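Local atomic coordinates of CocE/NonD family hydrolase (Staphylococcus aureus subsp. aureus COL, PDB entry 3III), a protein that probably hydrolyses ester or amide bonds, as an alpha/beta hydrolase related to the CocE/NonD and X-Pro dipeptidyl-peptidase enzymes, with a substrate that is not established. Residues S30-N35 with E307-Q312; P68-A73 with E106-G111; Q36-E41 with W113-Y118; H295-W300 with G344-A349. One frame throughout, in Å; residues are numbered along the deposited sequence.

Contact 1: S30-N35 with E307-Q312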
# COMPACT_ATOMS: atom_id res chain seq x y z
N SER A 30 9.55 21.36 15.90
CA SER A 30 10.20 20.25 15.22
C SER A 30 10.44 19.10 16.22
O SER A 30 10.86 19.33 17.34
CB SER A 30 11.55 20.66 14.60
OG SER A 30 12.24 19.50 14.15
N VAL A 31 10.17 17.88 15.79
CA VAL A 31 10.39 16.64 16.55
C VAL A 31 11.90 16.38 16.78
O VAL A 31 12.29 15.81 17.80
CB VAL A 31 9.67 15.47 15.72
CG1 VAL A 31 10.22 14.09 16.01
CG2 VAL A 31 8.19 15.56 16.00
N GLN A 32 12.72 16.72 15.77
CA GLN A 32 14.14 16.43 15.78
C GLN A 32 14.98 17.61 16.26
O GLN A 32 16.00 17.43 16.88
CB GLN A 32 14.58 16.07 14.35
CG GLN A 32 13.78 14.89 13.78
CD GLN A 32 12.46 15.23 13.10
OE1 GLN A 32 12.15 16.42 12.79
NE2 GLN A 32 11.65 14.17 12.83
N TYR A 33 14.54 18.83 15.94
CA TYR A 33 15.38 19.99 15.98
C TYR A 33 14.85 21.17 16.81
O TYR A 33 15.21 22.32 16.59
CB TYR A 33 15.66 20.49 14.55
CG TYR A 33 16.13 19.40 13.58
CD1 TYR A 33 17.28 18.65 13.87
CD2 TYR A 33 15.45 19.14 12.39
CE1 TYR A 33 17.74 17.71 13.02
CE2 TYR A 33 15.93 18.21 11.50
CZ TYR A 33 17.04 17.47 11.81
OH TYR A 33 17.52 16.52 10.92
N GLY A 34 13.94 20.89 17.73
CA GLY A 34 13.46 21.90 18.67
C GLY A 34 12.64 23.02 17.99
O GLY A 34 12.00 22.81 16.96
N ASN A 35 12.67 24.22 18.56
CA ASN A 35 11.92 25.33 17.98
C ASN A 35 12.62 25.92 16.74
O ASN A 35 13.71 26.51 16.84
CB ASN A 35 11.73 26.44 18.97
CG ASN A 35 10.78 26.06 20.08
OD1 ASN A 35 10.17 24.99 20.04
ND2 ASN A 35 10.73 26.87 21.10
N GLU A 307 15.20 6.73 11.71
CA GLU A 307 16.06 6.08 10.74
C GLU A 307 15.53 6.17 9.33
O GLU A 307 16.34 6.22 8.40
CB GLU A 307 16.36 4.61 11.07
CG GLU A 307 15.20 3.74 11.10
CD GLU A 307 15.62 2.26 11.29
OE1 GLU A 307 16.71 1.98 11.80
OE2 GLU A 307 14.81 1.39 10.91
N ASN A 308 14.18 6.18 9.15
CA ASN A 308 13.62 6.27 7.80
C ASN A 308 13.59 7.67 7.27
O ASN A 308 13.74 7.90 6.04
CB ASN A 308 12.27 5.51 7.74
CG ASN A 308 12.46 4.00 7.88
OD1 ASN A 308 13.47 3.47 7.42
ND2 ASN A 308 11.57 3.33 8.61
N LEU A 309 13.46 8.66 8.17
CA LEU A 309 13.64 10.06 7.73
C LEU A 309 15.08 10.25 7.26
O LEU A 309 15.34 10.95 6.31
CB LEU A 309 13.27 11.06 8.85
CG LEU A 309 11.81 11.05 9.28
CD1 LEU A 309 11.57 12.07 10.46
CD2 LEU A 309 10.93 11.38 8.11
N GLU A 310 16.06 9.64 7.95
CA GLU A 310 17.43 9.84 7.57
C GLU A 310 17.68 9.13 6.20
O GLU A 310 18.46 9.63 5.38
CB GLU A 310 18.43 9.36 8.64
CG GLU A 310 18.43 10.06 9.99
CD GLU A 310 18.99 11.46 9.90
OE1 GLU A 310 19.93 11.68 9.08
OE2 GLU A 310 18.48 12.32 10.63
N ARG A 311 17.01 8.02 5.97
CA ARG A 311 17.14 7.28 4.69
C ARG A 311 16.57 8.13 3.54
O ARG A 311 17.23 8.31 2.49
CB ARG A 311 16.43 5.92 4.83
CG ARG A 311 16.41 5.04 3.55
CD ARG A 311 15.35 3.95 3.61
NE ARG A 311 15.18 3.39 4.94
CZ ARG A 311 15.94 2.44 5.46
NH1 ARG A 311 16.92 1.96 4.72
NH2 ARG A 311 15.74 2.02 6.74
N GLN A 312 15.38 8.66 3.76
CA GLN A 312 14.71 9.59 2.80
C GLN A 312 15.62 10.76 2.48
O GLN A 312 15.75 11.16 1.32
CB GLN A 312 13.39 10.12 3.34
CG GLN A 312 12.24 9.11 3.56
CD GLN A 312 11.11 9.70 4.42
OE1 GLN A 312 10.68 10.83 4.21
NE2 GLN A 312 10.61 8.91 5.35
O HOH W 1 19.42 14.70 11.43

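Contact 2: P68-A73 with E106-G111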
# COMPACT_ATOMS: atom_id res chain seq x y z
N PRO A 68 16.46 22.77 -2.72
CA PRO A 68 15.66 21.66 -3.25
C PRO A 68 14.27 21.66 -2.63
O PRO A 68 14.07 22.09 -1.48
CB PRO A 68 16.47 20.40 -2.79
CG PRO A 68 17.14 20.86 -1.54
CD PRO A 68 17.52 22.31 -1.81
N VAL A 69 13.30 21.13 -3.39
CA VAL A 69 11.92 21.17 -3.00
C VAL A 69 11.32 19.76 -2.79
O VAL A 69 11.45 18.90 -3.65
CB VAL A 69 11.07 21.84 -4.04
CG1 VAL A 69 9.58 21.80 -3.58
CG2 VAL A 69 11.61 23.26 -4.34
N VAL A 70 10.76 19.56 -1.60
CA VAL A 70 10.04 18.36 -1.23
C VAL A 70 8.55 18.68 -1.37
O VAL A 70 8.10 19.70 -0.86
CB VAL A 70 10.33 17.93 0.22
CG1 VAL A 70 9.47 16.67 0.60
CG2 VAL A 70 11.87 17.66 0.44
N MSE A 71 7.80 17.86 -2.10
CA MSE A 71 6.37 18.14 -2.35
C MSE A 71 5.51 16.94 -2.06
O MSE A 71 5.97 15.79 -2.22
CB MSE A 71 6.17 18.51 -3.81
CG MSE A 71 4.75 19.01 -4.12
SE MSE A 71 4.67 19.65 -6.01
CE MSE A 71 5.85 21.21 -5.83
N SER A 72 4.30 17.18 -1.52
CA SER A 72 3.28 16.15 -1.47
C SER A 72 1.95 16.75 -1.88
O SER A 72 1.68 18.00 -1.74
CB SER A 72 3.18 15.49 -0.09
OG SER A 72 2.56 16.37 0.84
N ALA A 73 1.05 15.88 -2.35
CA ALA A 73 -0.28 16.32 -2.81
C ALA A 73 -1.37 15.28 -2.55
O ALA A 73 -1.21 14.09 -2.80
CB ALA A 73 -0.24 16.71 -4.25
N GLU A 106 0.64 11.93 7.11
CA GLU A 106 1.27 11.25 5.99
C GLU A 106 2.17 12.12 5.16
O GLU A 106 2.82 11.62 4.23
N SER A 107 2.20 13.41 5.46
CA SER A 107 2.94 14.39 4.72
C SER A 107 4.38 14.49 5.24
O SER A 107 4.67 14.22 6.41
CB SER A 107 2.33 15.81 4.88
OG SER A 107 0.95 15.82 4.61
N PRO A 108 5.28 14.94 4.37
CA PRO A 108 6.61 15.35 4.86
C PRO A 108 6.52 16.48 5.85
O PRO A 108 5.80 17.44 5.60
CB PRO A 108 7.32 15.85 3.60
CG PRO A 108 6.55 15.41 2.45
CD PRO A 108 5.13 15.08 2.92
N ASP A 109 7.23 16.38 6.97
CA ASP A 109 7.11 17.32 8.09
C ASP A 109 8.07 18.47 7.82
O ASP A 109 9.29 18.27 7.71
CB ASP A 109 7.55 16.60 9.38
CG ASP A 109 7.39 17.45 10.62
OD1 ASP A 109 7.18 18.69 10.55
OD2 ASP A 109 7.46 16.82 11.70
N PRO A 110 7.55 19.67 7.67
CA PRO A 110 8.51 20.76 7.48
C PRO A 110 9.49 21.00 8.64
O PRO A 110 10.55 21.57 8.42
CB PRO A 110 7.61 21.97 7.25
CG PRO A 110 6.31 21.59 7.66
CD PRO A 110 6.16 20.13 7.55
N GLY A 111 9.15 20.55 9.85
CA GLY A 111 10.03 20.65 10.99
C GLY A 111 11.26 19.72 10.85
O GLY A 111 12.26 19.89 11.58

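Contact 3: Q36-E41 with W113-Y118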
# COMPACT_ATOMS: atom_id res chain seq x y z
N GLN A 36 11.98 25.77 15.59
CA GLN A 36 12.61 26.14 14.32
C GLN A 36 11.85 27.23 13.57
O GLN A 36 10.71 27.02 13.14
CB GLN A 36 12.71 24.89 13.43
CG GLN A 36 13.76 23.92 13.91
CD GLN A 36 15.16 24.40 13.68
OE1 GLN A 36 15.39 25.13 12.74
NE2 GLN A 36 16.10 24.01 14.55
N GLU A 37 12.51 28.36 13.41
CA GLU A 37 12.01 29.50 12.63
C GLU A 37 12.10 29.24 11.12
O GLU A 37 13.08 28.75 10.62
CB GLU A 37 12.86 30.76 12.91
CG GLU A 37 13.04 31.16 14.34
CD GLU A 37 14.29 32.08 14.60
OE1 GLU A 37 15.39 31.57 15.04
OE2 GLU A 37 14.14 33.31 14.41
N MSE A 38 11.06 29.62 10.40
CA MSE A 38 11.00 29.50 9.01
C MSE A 38 9.88 30.39 8.54
O MSE A 38 9.15 30.96 9.37
CB MSE A 38 10.76 28.05 8.60
CG MSE A 38 9.41 27.50 8.98
SE MSE A 38 9.40 25.54 8.56
CE MSE A 38 10.71 24.89 9.98
N ILE A 39 9.74 30.47 7.22
CA ILE A 39 8.64 31.12 6.56
C ILE A 39 7.59 30.10 6.14
O ILE A 39 7.91 29.03 5.64
CB ILE A 39 9.12 31.91 5.35
CG1 ILE A 39 9.86 33.17 5.81
CG2 ILE A 39 7.97 32.22 4.40
CD1 ILE A 39 10.57 33.93 4.66
N MSE A 40 6.32 30.40 6.39
CA MSE A 40 5.22 29.69 5.79
C MSE A 40 4.35 30.67 4.98
O MSE A 40 3.81 31.68 5.53
CB MSE A 40 4.38 28.99 6.87
CG MSE A 40 3.22 28.18 6.28
SE MSE A 40 1.86 27.84 7.65
CE MSE A 40 0.69 26.65 6.58
N GLU A 41 4.24 30.41 3.69
CA GLU A 41 3.31 31.11 2.82
C GLU A 41 2.08 30.26 2.78
O GLU A 41 2.13 29.08 2.40
CB GLU A 41 3.88 31.31 1.40
CG GLU A 41 5.21 31.98 1.38
CD GLU A 41 5.71 32.43 -0.02
OE1 GLU A 41 4.88 32.59 -0.96
OE2 GLU A 41 6.93 32.64 -0.13
N TRP A 113 12.34 18.71 7.35
CA TRP A 113 12.99 19.01 6.07
C TRP A 113 13.53 20.42 6.00
O TRP A 113 14.65 20.63 5.54
CB TRP A 113 12.07 18.73 4.90
CG TRP A 113 11.82 17.26 4.74
CD1 TRP A 113 10.74 16.58 5.19
CD2 TRP A 113 12.68 16.30 4.15
NE1 TRP A 113 10.85 15.26 4.89
CE2 TRP A 113 12.05 15.05 4.26
CE3 TRP A 113 13.92 16.37 3.52
CZ2 TRP A 113 12.59 13.91 3.76
CZ3 TRP A 113 14.48 15.23 3.04
CH2 TRP A 113 13.83 14.00 3.16
N VAL A 114 12.75 21.40 6.45
CA VAL A 114 13.17 22.78 6.31
C VAL A 114 14.44 23.13 7.08
O VAL A 114 15.28 23.84 6.55
CB VAL A 114 12.01 23.79 6.50
CG1 VAL A 114 12.53 25.20 6.33
CG2 VAL A 114 10.94 23.53 5.45
N PRO A 115 14.65 22.63 8.29
CA PRO A 115 15.91 22.91 8.98
C PRO A 115 17.11 22.28 8.28
O PRO A 115 18.23 22.71 8.47
CB PRO A 115 15.73 22.29 10.34
CG PRO A 115 14.27 22.39 10.55
CD PRO A 115 13.66 22.06 9.23
N ASN A 116 16.86 21.29 7.45
CA ASN A 116 17.93 20.68 6.62
C ASN A 116 18.08 21.40 5.26
O ASN A 116 18.70 20.87 4.31
CB ASN A 116 17.65 19.19 6.43
CG ASN A 116 17.96 18.37 7.65
OD1 ASN A 116 17.08 17.76 8.31
ND2 ASN A 116 19.19 18.36 7.99
N ASP A 117 17.55 22.63 5.16
CA ASP A 117 17.66 23.47 3.97
C ASP A 117 17.03 22.85 2.75
O ASP A 117 17.61 22.86 1.64
CB ASP A 117 19.12 23.85 3.65
CG ASP A 117 19.80 24.57 4.85
OD1 ASP A 117 19.25 25.63 5.17
OD2 ASP A 117 20.81 24.08 5.44
N TYR A 118 15.80 22.39 2.95
CA TYR A 118 14.87 22.03 1.89
C TYR A 118 13.66 22.98 1.99
O TYR A 118 13.37 23.57 3.05
CB TYR A 118 14.31 20.62 2.04
CG TYR A 118 15.23 19.53 1.68
CD1 TYR A 118 15.15 18.91 0.42
CD2 TYR A 118 16.22 19.09 2.58
CE1 TYR A 118 16.02 17.90 0.08
CE2 TYR A 118 17.10 18.05 2.23
CZ TYR A 118 17.01 17.50 0.97
OH TYR A 118 17.85 16.50 0.63

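Contact 4: H295-W300 with G344-A349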
# COMPACT_ATOMS: atom_id res chain seq x y z
N HIS A 295 9.22 -3.47 5.25
CA HIS A 295 9.14 -3.82 6.67
C HIS A 295 7.81 -4.47 7.01
O HIS A 295 6.83 -4.35 6.25
CB HIS A 295 9.34 -2.56 7.50
CG HIS A 295 8.23 -1.56 7.38
ND1 HIS A 295 7.04 -1.70 8.07
CD2 HIS A 295 8.12 -0.42 6.66
CE1 HIS A 295 6.25 -0.69 7.77
NE2 HIS A 295 6.87 0.10 6.91
N GLY A 296 7.79 -5.15 8.16
CA GLY A 296 6.60 -5.78 8.70
C GLY A 296 6.08 -5.08 9.98
O GLY A 296 5.55 -5.73 10.89
N ARG A 297 6.16 -3.77 9.99
CA ARG A 297 5.76 -2.92 11.11
C ARG A 297 4.60 -1.99 10.69
O ARG A 297 3.94 -2.24 9.68
CB ARG A 297 6.98 -2.11 11.56
CG ARG A 297 8.32 -2.96 11.73
CD ARG A 297 8.14 -3.97 12.79
NE ARG A 297 9.26 -4.93 12.82
CZ ARG A 297 10.31 -4.88 13.62
NH1 ARG A 297 10.49 -3.88 14.47
NH2 ARG A 297 11.23 -5.86 13.51
N LYS A 298 4.34 -0.94 11.47
CA LYS A 298 3.19 -0.09 11.23
C LYS A 298 3.52 1.05 10.23
O LYS A 298 4.65 1.50 10.12
CB LYS A 298 2.68 0.44 12.60
CG LYS A 298 1.97 -0.55 13.46
CD LYS A 298 1.91 -0.12 14.95
CE LYS A 298 1.37 -1.18 15.87
NZ LYS A 298 -0.03 -1.68 15.63
N GLU A 299 2.50 1.52 9.52
CA GLU A 299 2.65 2.36 8.32
C GLU A 299 3.22 3.76 8.55
O GLU A 299 4.36 4.04 8.12
CB GLU A 299 1.30 2.43 7.59
CG GLU A 299 1.16 3.32 6.36
CD GLU A 299 -0.26 3.34 5.82
OE1 GLU A 299 -1.07 2.50 6.30
OE2 GLU A 299 -0.64 4.16 4.96
N TRP A 300 2.44 4.62 9.19
CA TRP A 300 2.87 6.00 9.45
C TRP A 300 3.99 5.99 10.51
O TRP A 300 4.91 6.81 10.45
CB TRP A 300 1.71 6.90 9.89
CG TRP A 300 0.69 7.10 8.82
CD1 TRP A 300 0.77 7.96 7.74
CD2 TRP A 300 -0.56 6.42 8.68
NE1 TRP A 300 -0.35 7.85 6.96
CE2 TRP A 300 -1.17 6.89 7.49
CE3 TRP A 300 -1.21 5.43 9.44
CZ2 TRP A 300 -2.42 6.46 7.07
CZ3 TRP A 300 -2.43 4.98 9.02
CH2 TRP A 300 -3.03 5.47 7.82
N GLY A 344 11.99 -9.32 14.02
CA GLY A 344 12.49 -9.87 12.74
C GLY A 344 13.88 -9.40 12.43
O GLY A 344 14.48 -8.67 13.23
N GLU A 345 14.40 -9.79 11.27
CA GLU A 345 15.76 -9.48 10.89
C GLU A 345 15.69 -8.82 9.51
O GLU A 345 14.96 -9.29 8.62
CB GLU A 345 16.53 -10.81 10.84
CG GLU A 345 17.87 -10.72 10.19
CD GLU A 345 18.67 -12.05 10.15
OE1 GLU A 345 18.12 -13.18 10.35
OE2 GLU A 345 19.87 -11.93 9.87
N PHE A 346 16.41 -7.74 9.31
CA PHE A 346 16.45 -7.12 8.02
C PHE A 346 17.62 -7.68 7.21
O PHE A 346 18.72 -7.83 7.71
CB PHE A 346 16.55 -5.61 8.18
CG PHE A 346 15.26 -4.98 8.56
CD1 PHE A 346 14.45 -4.42 7.60
CD2 PHE A 346 14.82 -4.96 9.89
CE1 PHE A 346 13.26 -3.82 7.92
CE2 PHE A 346 13.58 -4.40 10.22
CZ PHE A 346 12.79 -3.82 9.21
N LYS A 347 17.34 -8.00 5.96
CA LYS A 347 18.29 -8.56 5.02
C LYS A 347 18.28 -7.70 3.74
O LYS A 347 17.47 -6.78 3.63
CB LYS A 347 17.96 -10.03 4.73
CG LYS A 347 18.10 -10.91 5.99
CD LYS A 347 17.99 -12.41 5.64
CE LYS A 347 18.43 -13.33 6.81
NZ LYS A 347 18.30 -14.81 6.41
N SER A 348 19.18 -7.99 2.79
CA SER A 348 19.22 -7.22 1.54
C SER A 348 19.38 -8.12 0.33
O SER A 348 19.81 -9.28 0.47
CB SER A 348 20.35 -6.23 1.58
OG SER A 348 21.56 -6.90 1.77
N ALA A 349 18.95 -7.63 -0.82
CA ALA A 349 19.09 -8.33 -2.10
C ALA A 349 19.25 -7.34 -3.25
O ALA A 349 19.02 -6.14 -3.07
CB ALA A 349 17.87 -9.23 -2.35

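Contact 1: S30-N35 with E307-Q312
The amide of Gln32 meets the side chain of Leu309. Its NE2 lies 3.2 Å from Leu309 CD1, a tight approach. The two side chains cross at about a right angle. A bend at chi2 of Gln32 (87°) swings the amide round toward the helix.

A second link runs through water. Tyr33 OH is 2.7 Å from a water that lies at the edge of the ring and in its plane. That water donates to Glu310 OE2, also at 2.7 Å. The same carboxylate forms a salt bridge with Arg306, one turn earlier on the helix.

Further out, CB of Gln32 sits over the centre of one face of the Tyr33 ring. Phe112 of helix 110-113 touches Gln32, Tyr33 and Leu309, so it joins both sides. On the helix, Arg311 takes Asn308 OD1 side-on with NE and NH2, and the NH2 bond is 2.8 Å long.

The loop is shaped by Ser30. Its OG accepts from Tyr33 N at 3.0 Å and from Gln32 N at 3.3 Å. This is an ST turn extended to an ST motif, in the loop that links the antiparallel neighbours 22-30 and 36-47.

Contact 2: P68-A73 with E106-G111
The apolar part joins Val70 and Pro108. Val70 CG1 lies 3.7 Å from Pro108 CG and 3.8 Å from Pro108 CB. With chi1 at 177° this branch points anti to the backbone N and meets the CB-CG bond of the ring. Ser72 meets the same ring further along, with its OG 3.5 Å and its CB 3.6 Å from Pro108 CD. The proline thus lies along two residues of the strand that face the same way.

The polar part is indirect. Ser72 OG and Ser107 OG are 4.1 Å apart, too far to bond. Both bond to Lys122 NZ, which ties the two hydroxyls together within a buried region. Ser107 OG also bonds to the carbonyl of Pro104.

The third kind is a helix cap. Asp109 is the N-cap of helix 110-113, and its OD1 accepts from Gly111 N at 2.8 Å. The N-H comes from above the carboxylate plane. Ser100 OG also bonds to this OD1.

Strand 67-74 lies between strands 119-124 and 162-168 of the large mixed sheet. Met71, a selenomethionine, points away from Pro108 and packs on helix 140-154, while Asn166 of strand 162-168 touches both Val70 and Pro108.

Contact 3: Q36-E41 with W113-Y118
Gln36 lies across from Pro115, with their CA atoms 7.1 Å apart, and Met38 lies across from Val114 at 7.6 Å. The order of the two pairs is thus reversed along the chain. Segment 36-41 is extended. Segment 113-118 is a compact turn, in which Asp117 N bonds to Val114 O at 2.9 Å. A weak bond from Asn116 N to Trp113 O supports it.

The contact is made by side chains alone. Met38, a selenomethionine, reaches Val114 with its SE 3.8 Å from Val114 CB. The chain bends at chi3 (69°), which carries the methyl on toward Pro115, with Met38 CE 4.2 Å from Pro115 CD. The methyl still touches Val114, with Met38 CE 3.9 Å from Val114 CB.

Strand 36-47 pairs with strands 22-30 and 53-60 at one end of the large mixed sheet. The turn runs from helix 110-113 into strand 119-124 of the same sheet, whose parallel centre is that of an alpha/beta hydrolase. The contact packs this connection against the antiparallel end of the sheet.

Gln36 crosses the Pro115 ring obliquely. Its CG and OE1 are each 3.7 Å from Pro115 CG. A bend at chi2 (-72°) curls the side chain round Pro115 CG. The other amide atom, NE2, bonds to the carbonyls of Tyr33 and His4, and this fixes the rotation of the amide.

Inside the turn, CE3 of Trp113 stands over one face of the Tyr118 ring, offset toward its rim. Tyr118 OH bonds to Asp317.

Contact 4: H295-W300 with G344-A349
Phe346 sets the edge of its ring against His295. Its CZ and CE1 are each 4.1 Å from His295 CB, which lies near the ring plane. The strands concerned stand at one end of the large mixed sheet of the alpha/beta hydrolase fold. Strand 290-295 runs parallel to its neighbour 333-338, which forms an antiparallel hairpin with the outermost strand, 343-349. Phe346 therefore reaches over the intervening strand, where it touches Glu336.

Arg297 makes the other half of the contact. Its NH2 lies 3.6 Å from Gly344 N, and 4.3 Å from Phe346 CE2. Both approaches are oblique to the guanidinium, and neither is a bond. Its main polar partner is Glu336, which forms a salt bridge with NH2. Glu336 also accepts from the backbone N of Gly296, so one carboxylate binds the loop twice. Tyr342 adds a cation-pi contact to Arg297. A bend at chi2 of Arg297 (-63°) turns the chain toward the hairpin.

The loop after strand 290-295 folds back on the histidine ring. Arg297 N donates to His295 ND1 at 3.0 Å, with an N-H...N angle of 154° and the donor in the imidazole plane.

Contacts 1, 2 and 3 form one cluster, with centres 11 to 13 Å apart. The chain from 106 to 118 supplies one side of contacts 2 and 3 and touches contact 1: Ser30 OG is 2.6 Å from Gly111 O, a probable hydrogen bond, and Tyr33 CD2 packs 3.8 Å from Pro115 CB. Val70 CG2 lies 3.5 Å from Tyr118 CD1 between contacts 2 and 3. Contact 4 lies further off, its centre 19, 23 and 30 Å from those of contacts 1, 2 and 3. It touches contact 2, Glu106 CA being 3.8 Å from Trp300 CD1. Trp300 touches a bound palmitic acid, about 11 Å from the Ser107 side chain and 13 Å from that of His295.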